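PDB 4R4X: pngf-ii from Elizabethkingia meningoseptica, which probably hydrolyses the amide bond between N-linked glycans and asparagine, releasing the sugar chains from glycoproteins as a peptide:N-glycosidase of the PNGase F family. Local coordinates for residues P327-L339 with S365-V379. Sequence-based numbering, arbitrary orientation.
Sequences PYRQDITELRPQL and SIHPDQQKIVNNNFV
Val379 and Pro337 form the apolar centre of this contact, their side chains crossing at about a right angle with Val379 CG2 3.9 Å from Pro337 CG. CG2 of the valine lies against the proline ring and the carbonyl oxygen of Glu334, whereas CG1, anti to the backbone N (chi1 175°), reaches CB of Gln338 and CD2 of Leu335. The proline ring also rests on backbone, its CG 3.7 Å from the carbonyl carbon of Asn377. Three residues before Pro337, CA and CB of Glu334 receive Val374 CG1, and the CG2 methyl of Thr333 meets Gln371 NE2 at 3.8 Å.

Gln371 folds its amide back on its own loop: OE1 accepts from the backbone N of both Ile373 and Val374, the latter bond nearly straight (176°), while NE2 donates to Val374 O, a lone-pair contact in the carbonyl plane. Three bonds therefore fix the amide and, with it, the position of Val374. On the facing side, Thr333 is held by Asp331, whose OD1 accepts from Thr333 N at 3.0 Å in an Asx turn and also from Thr333 OG1.

At the far end, an extended Arg329 chain brings NH2 to 3.1 Å from Ser365 OG, which lies at the guanidinium edge. One water bridges Arg329 NE and Ser365 OG; Ser365 OG shares a 2.7 Å hydrogen bond with His367 NE2.

Strand 231-240 runs between strands 326-331 and 358-367 in one antiparallel sheet. The 368-377 connection leaves that sheet, packs on the 333-339 turn and enters strand 378-384, which pairs with strand 527-537, consistent with a crossing between the two beta-sandwich domains of PNGase F. Glu334 OE2 ties that turn to strands 416-428 (salt bridge to Arg422) and 493-504 (hydrogen bond to Tyr498).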
loop_
_atom_site.group_PDB
_atom_site.type_symbol
_atom_site.label_atom_id
_atom_site.label_comp_id
_atom_site.label_asym_id
_atom_site.label_seq_id
_atom_site.Cartn_x
_atom_site.Cartn_y
_atom_site.Cartn_z
ATOM N N PRO A 327 -4.716 -4.983 -10.060
ATOM C CA PRO A 327 -4.316 -4.451 -8.780
ATOM C C PRO A 327 -4.806 -3.018 -8.593
ATOM O O PRO A 327 -4.817 -2.236 -9.553
ATOM C CB PRO A 327 -2.812 -4.458 -8.880
ATOM C CG PRO A 327 -2.549 -4.146 -10.334
ATOM C CD PRO A 327 -3.738 -4.642 -11.106
ATOM N N TYR A 328 -5.198 -2.713 -7.360
ATOM C CA TYR A 328 -5.620 -1.383 -6.962
ATOM C C TYR A 328 -4.980 -1.054 -5.619
ATOM O O TYR A 328 -5.142 -1.802 -4.650
ATOM C CB TYR A 328 -7.129 -1.310 -6.788
ATOM C CG TYR A 328 -8.003 -1.852 -7.905
ATOM C CD1 TYR A 328 -8.306 -3.204 -7.975
ATOM C CD2 TYR A 328 -8.586 -0.996 -8.848
ATOM C CE1 TYR A 328 -9.160 -3.702 -8.949
ATOM C CE2 TYR A 328 -9.426 -1.490 -9.840
ATOM C CZ TYR A 328 -9.708 -2.844 -9.879
ATOM O OH TYR A 328 -10.563 -3.365 -10.829
ATOM N N ARG A 329 -4.289 0.070 -5.539
ATOM C CA ARG A 329 -3.698 0.470 -4.279
ATOM C C ARG A 329 -3.869 1.965 -4.088
ATOM O O ARG A 329 -3.480 2.768 -4.955
ATOM C CB ARG A 329 -2.217 0.077 -4.210
ATOM C CG ARG A 329 -1.589 0.222 -2.814
ATOM C CD ARG A 329 -0.129 -0.237 -2.783
ATOM N NE ARG A 329 0.403 -0.403 -1.418
ATOM C CZ ARG A 329 1.697 -0.483 -1.103
ATOM N NH1 ARG A 329 2.636 -0.376 -2.041
ATOM N NH2 ARG A 329 2.079 -0.648 0.170
ATOM N N GLN A 330 -4.426 2.324 -2.937
ATOM C CA GLN A 330 -4.683 3.716 -2.597
ATOM C C GLN A 330 -4.029 4.120 -1.259
ATOM O O GLN A 330 -4.080 3.380 -0.263
ATOM C CB GLN A 330 -6.178 3.946 -2.481
ATOM C CG GLN A 330 -6.525 5.412 -2.178
ATOM C CD GLN A 330 -7.906 5.820 -2.604
ATOM O OE1 GLN A 330 -8.639 6.543 -1.887
ATOM N NE2 GLN A 330 -8.283 5.392 -3.748
ATOM N N ASP A 331 -3.434 5.296 -1.266
ATOM C CA ASP A 331 -2.909 5.970 -0.069
ATOM C C ASP A 331 -4.115 6.466 0.716
ATOM O O ASP A 331 -4.938 7.201 0.186
ATOM C CB ASP A 331 -2.037 7.111 -0.542
ATOM C CG ASP A 331 -1.373 7.908 0.590
ATOM O OD1 ASP A 331 -1.743 7.759 1.783
ATOM O OD2 ASP A 331 -0.483 8.714 0.237
ATOM N N ILE A 332 -4.245 6.040 1.962
ATOM C CA ILE A 332 -5.359 6.463 2.805
ATOM C C ILE A 332 -4.870 7.119 4.115
ATOM O O ILE A 332 -5.574 7.085 5.129
ATOM C CB ILE A 332 -6.298 5.277 3.127
ATOM C CG1 ILE A 332 -5.520 4.063 3.620
ATOM C CG2 ILE A 332 -7.121 4.888 1.911
ATOM C CD1 ILE A 332 -6.443 2.996 4.199
ATOM N N THR A 333 -3.710 7.757 4.057
ATOM C CA THR A 333 -3.015 8.349 5.239
ATOM C C THR A 333 -3.904 9.323 6.003
ATOM O O THR A 333 -3.916 9.322 7.241
ATOM C CB THR A 333 -1.683 9.016 4.791
ATOM O OG1 THR A 333 -0.816 7.997 4.264
ATOM C CG2 THR A 333 -0.986 9.749 5.938
ATOM N N GLU A 334 -4.709 10.097 5.276
ATOM C CA GLU A 334 -5.655 11.030 5.896
ATOM C C GLU A 334 -6.787 10.394 6.753
ATOM O O GLU A 334 -7.452 11.101 7.523
ATOM C CB GLU A 334 -6.259 11.990 4.823
ATOM C CG GLU A 334 -7.427 11.452 4.001
ATOM C CD GLU A 334 -7.033 10.567 2.819
ATOM O OE1 GLU A 334 -5.897 10.055 2.781
ATOM O OE2 GLU A 334 -7.875 10.375 1.918
ATOM N N LEU A 335 -7.027 9.092 6.617
ATOM C CA LEU A 335 -8.045 8.422 7.437
ATOM C C LEU A 335 -7.479 7.792 8.714
ATOM O O LEU A 335 -8.201 7.112 9.462
ATOM C CB LEU A 335 -8.785 7.359 6.603
ATOM C CG LEU A 335 -9.494 7.895 5.355
ATOM C CD1 LEU A 335 -10.083 6.768 4.521
ATOM C CD2 LEU A 335 -10.563 8.900 5.773
ATOM N N ARG A 336 -6.196 8.032 8.952
ATOM C CA ARG A 336 -5.509 7.570 10.150
ATOM C C ARG A 336 -6.329 7.774 11.454
ATOM O O ARG A 336 -6.468 6.844 12.223
ATOM C CB ARG A 336 -4.124 8.225 10.259
ATOM C CG ARG A 336 -3.287 7.701 11.428
ATOM C CD ARG A 336 -2.059 8.557 11.714
ATOM N NE ARG A 336 -2.476 9.882 12.163
ATOM C CZ ARG A 336 -2.961 10.139 13.375
ATOM N NH1 ARG A 336 -3.050 9.190 14.307
ATOM N NH2 ARG A 336 -3.339 11.370 13.657
ATOM N N PRO A 337 -6.906 8.973 11.672
ATOM C CA PRO A 337 -7.681 9.191 12.907
ATOM C C PRO A 337 -8.887 8.261 13.077
ATOM O O PRO A 337 -9.271 7.981 14.199
ATOM C CB PRO A 337 -8.137 10.647 12.795
ATOM C CG PRO A 337 -7.121 11.275 11.889
ATOM C CD PRO A 337 -6.809 10.202 10.870
ATOM N N GLN A 338 -9.469 7.789 11.979
ATOM C CA GLN A 338 -10.595 6.881 12.031
ATOM C C GLN A 338 -10.128 5.428 12.184
ATOM O O GLN A 338 -10.892 4.596 12.640
ATOM C CB GLN A 338 -11.457 7.065 10.767
ATOM C CG GLN A 338 -12.743 6.259 10.684
ATOM C CD GLN A 338 -13.794 6.679 11.703
ATOM O OE1 GLN A 338 -14.459 5.836 12.318
ATOM N NE2 GLN A 338 -13.942 7.975 11.891
ATOM N N LEU A 339 -8.881 5.131 11.814
ATOM C CA LEU A 339 -8.359 3.741 11.843
ATOM C C LEU A 339 -7.525 3.399 13.062
ATOM O O LEU A 339 -7.551 2.261 13.526
ATOM C CB LEU A 339 -7.505 3.485 10.607
ATOM C CG LEU A 339 -8.202 3.560 9.247
ATOM C CD1 LEU A 339 -7.145 3.715 8.158
ATOM C CD2 LEU A 339 -9.045 2.326 9.014
ATOM N N SER A 365 -1.436 -1.679 4.669
ATOM C CA SER A 365 -0.056 -1.565 5.109
ATOM C C SER A 365 0.178 -0.212 5.780
ATOM O O SER A 365 -0.357 0.837 5.342
ATOM C CB SER A 365 0.925 -1.752 3.952
ATOM O OG SER A 365 0.775 -0.759 2.966
ATOM N N ILE A 366 0.966 -0.263 6.846
ATOM C CA ILE A 366 1.316 0.892 7.659
ATOM C C ILE A 366 2.830 1.045 7.661
ATOM O O ILE A 366 3.571 0.104 8.002
ATOM C CB ILE A 366 0.810 0.752 9.103
ATOM C CG1 ILE A 366 -0.678 0.420 9.123
ATOM C CG2 ILE A 366 1.102 2.038 9.902
ATOM C CD1 ILE A 366 -1.101 -0.373 10.331
ATOM N N HIS A 367 3.284 2.229 7.255
ATOM C CA HIS A 367 4.684 2.486 7.004
ATOM C C HIS A 367 5.219 3.540 7.988
ATOM O O HIS A 367 4.544 4.555 8.216
ATOM C CB HIS A 367 4.884 2.908 5.550
ATOM C CG HIS A 367 4.331 1.911 4.585
ATOM N ND1 HIS A 367 5.087 0.879 4.058
ATOM C CD2 HIS A 367 3.072 1.724 4.134
ATOM C CE1 HIS A 367 4.325 0.130 3.283
ATOM N NE2 HIS A 367 3.093 0.608 3.331
ATOM N N PRO A 368 6.410 3.284 8.576
ATOM C CA PRO A 368 7.007 4.045 9.690
ATOM C C PRO A 368 7.616 5.388 9.250
ATOM O O PRO A 368 8.761 5.704 9.563
ATOM C CB PRO A 368 8.113 3.093 10.200
ATOM C CG PRO A 368 8.536 2.356 8.973
ATOM C CD PRO A 368 7.251 2.108 8.230
ATOM N N ASP A 369 6.832 6.180 8.545
ATOM C CA ASP A 369 7.265 7.452 8.045
ATOM C C ASP A 369 7.096 8.535 9.125
ATOM O O ASP A 369 6.522 8.289 10.177
ATOM C CB ASP A 369 6.403 7.807 6.823
ATOM C CG ASP A 369 6.746 6.982 5.622
ATOM O OD1 ASP A 369 7.948 6.662 5.459
ATOM O OD2 ASP A 369 5.829 6.667 4.818
ATOM N N GLN A 370 7.569 9.733 8.820
ATOM C CA GLN A 370 7.361 10.911 9.671
ATOM C C GLN A 370 6.936 12.067 8.748
ATOM O O GLN A 370 7.495 13.154 8.796
ATOM C CB GLN A 370 8.639 11.245 10.468
ATOM C CG GLN A 370 9.210 10.072 11.290
ATOM C CD GLN A 370 10.675 10.239 11.719
ATOM O OE1 GLN A 370 11.511 10.784 10.991
ATOM N NE2 GLN A 370 10.994 9.735 12.906
ATOM N N GLN A 371 5.942 11.816 7.902
ATOM C CA GLN A 371 5.497 12.806 6.917
ATOM C C GLN A 371 4.777 13.982 7.584
ATOM O O GLN A 371 4.053 13.800 8.566
ATOM C CB GLN A 371 4.599 12.165 5.842
ATOM C CG GLN A 371 3.274 11.635 6.331
ATOM C CD GLN A 371 2.189 12.708 6.493
ATOM O OE1 GLN A 371 2.195 13.742 5.829
ATOM N NE2 GLN A 371 1.242 12.435 7.356
ATOM N N LYS A 372 4.953 15.163 7.000
ATOM C CA LYS A 372 4.476 16.434 7.570
ATOM C C LYS A 372 3.530 17.143 6.595
ATOM O O LYS A 372 3.324 18.340 6.687
ATOM C CB LYS A 372 5.681 17.329 7.845
ATOM C CG LYS A 372 6.687 16.743 8.828
ATOM C CD LYS A 372 6.042 16.527 10.188
ATOM C CE LYS A 372 7.032 16.664 11.342
ATOM N NZ LYS A 372 7.827 15.412 11.476
ATOM N N ILE A 373 2.949 16.384 5.672
ATOM C CA ILE A 373 2.129 16.924 4.582
ATOM C C ILE A 373 0.634 16.733 4.806
ATOM O O ILE A 373 -0.158 17.621 4.462
ATOM C CB ILE A 373 2.549 16.284 3.238
ATOM C CG1 ILE A 373 3.912 16.843 2.811
ATOM C CG2 ILE A 373 1.540 16.555 2.141
ATOM C CD1 ILE A 373 4.755 15.848 2.047
ATOM N N VAL A 374 0.252 15.596 5.376
ATOM C CA VAL A 374 -1.135 15.306 5.716
ATOM C C VAL A 374 -1.283 15.374 7.229
ATOM O O VAL A 374 -0.794 14.491 7.947
ATOM C CB VAL A 374 -1.528 13.901 5.193
ATOM C CG1 VAL A 374 -2.932 13.540 5.631
ATOM C CG2 VAL A 374 -1.375 13.872 3.678
ATOM N N ASN A 375 -1.918 16.446 7.715
ATOM C CA ASN A 375 -1.852 16.805 9.129
ATOM C C ASN A 375 -3.200 16.863 9.859
ATOM O O ASN A 375 -3.270 17.369 10.979
ATOM C CB ASN A 375 -1.143 18.150 9.271
ATOM C CG ASN A 375 0.264 18.100 8.749
ATOM O OD1 ASN A 375 1.066 17.317 9.231
ATOM N ND2 ASN A 375 0.572 18.916 7.756
ATOM N N ASN A 376 -4.257 16.347 9.240
ATOM C CA ASN A 376 -5.574 16.333 9.893
ATOM C C ASN A 376 -5.584 15.355 11.054
ATOM O O ASN A 376 -4.988 14.294 10.957
ATOM C CB ASN A 376 -6.699 16.045 8.915
ATOM C CG ASN A 376 -6.635 14.645 8.316
ATOM O OD1 ASN A 376 -7.511 13.783 8.576
ATOM N ND2 ASN A 376 -5.633 14.412 7.514
ATOM N N ASN A 377 -6.220 15.729 12.166
ATOM C CA ASN A 377 -6.414 14.810 13.294
ATOM C C ASN A 377 -7.884 14.547 13.551
ATOM O O ASN A 377 -8.246 13.981 14.589
ATOM C CB ASN A 377 -5.732 15.319 14.572
ATOM C CG ASN A 377 -6.149 16.732 14.934
ATOM O OD1 ASN A 377 -7.158 17.230 14.462
ATOM N ND2 ASN A 377 -5.368 17.380 15.783
ATOM N N PHE A 378 -8.716 14.942 12.589
ATOM C CA PHE A 378 -10.160 14.885 12.661
ATOM C C PHE A 378 -10.704 14.326 11.356
ATOM O O PHE A 378 -10.257 14.726 10.278
ATOM C CB PHE A 378 -10.718 16.289 12.896
ATOM C CG PHE A 378 -12.225 16.366 12.944
ATOM C CD1 PHE A 378 -12.958 16.575 11.792
ATOM C CD2 PHE A 378 -12.906 16.267 14.160
ATOM C CE1 PHE A 378 -14.345 16.670 11.834
ATOM C CE2 PHE A 378 -14.286 16.342 14.202
ATOM C CZ PHE A 378 -15.006 16.565 13.038
ATOM N N VAL A 379 -11.641 13.387 11.478
ATOM C CA VAL A 379 -12.353 12.751 10.363
ATOM C C VAL A 379 -13.820 12.588 10.748
ATOM O O VAL A 379 -14.115 12.039 11.801
ATOM C CB VAL A 379 -11.772 11.347 10.066
ATOM C CG1 VAL A 379 -12.579 10.635 9.004
ATOM C CG2 VAL A 379 -10.317 11.454 9.630
HETATM O O HOH W 1 -1.070 -1.613 0.796
#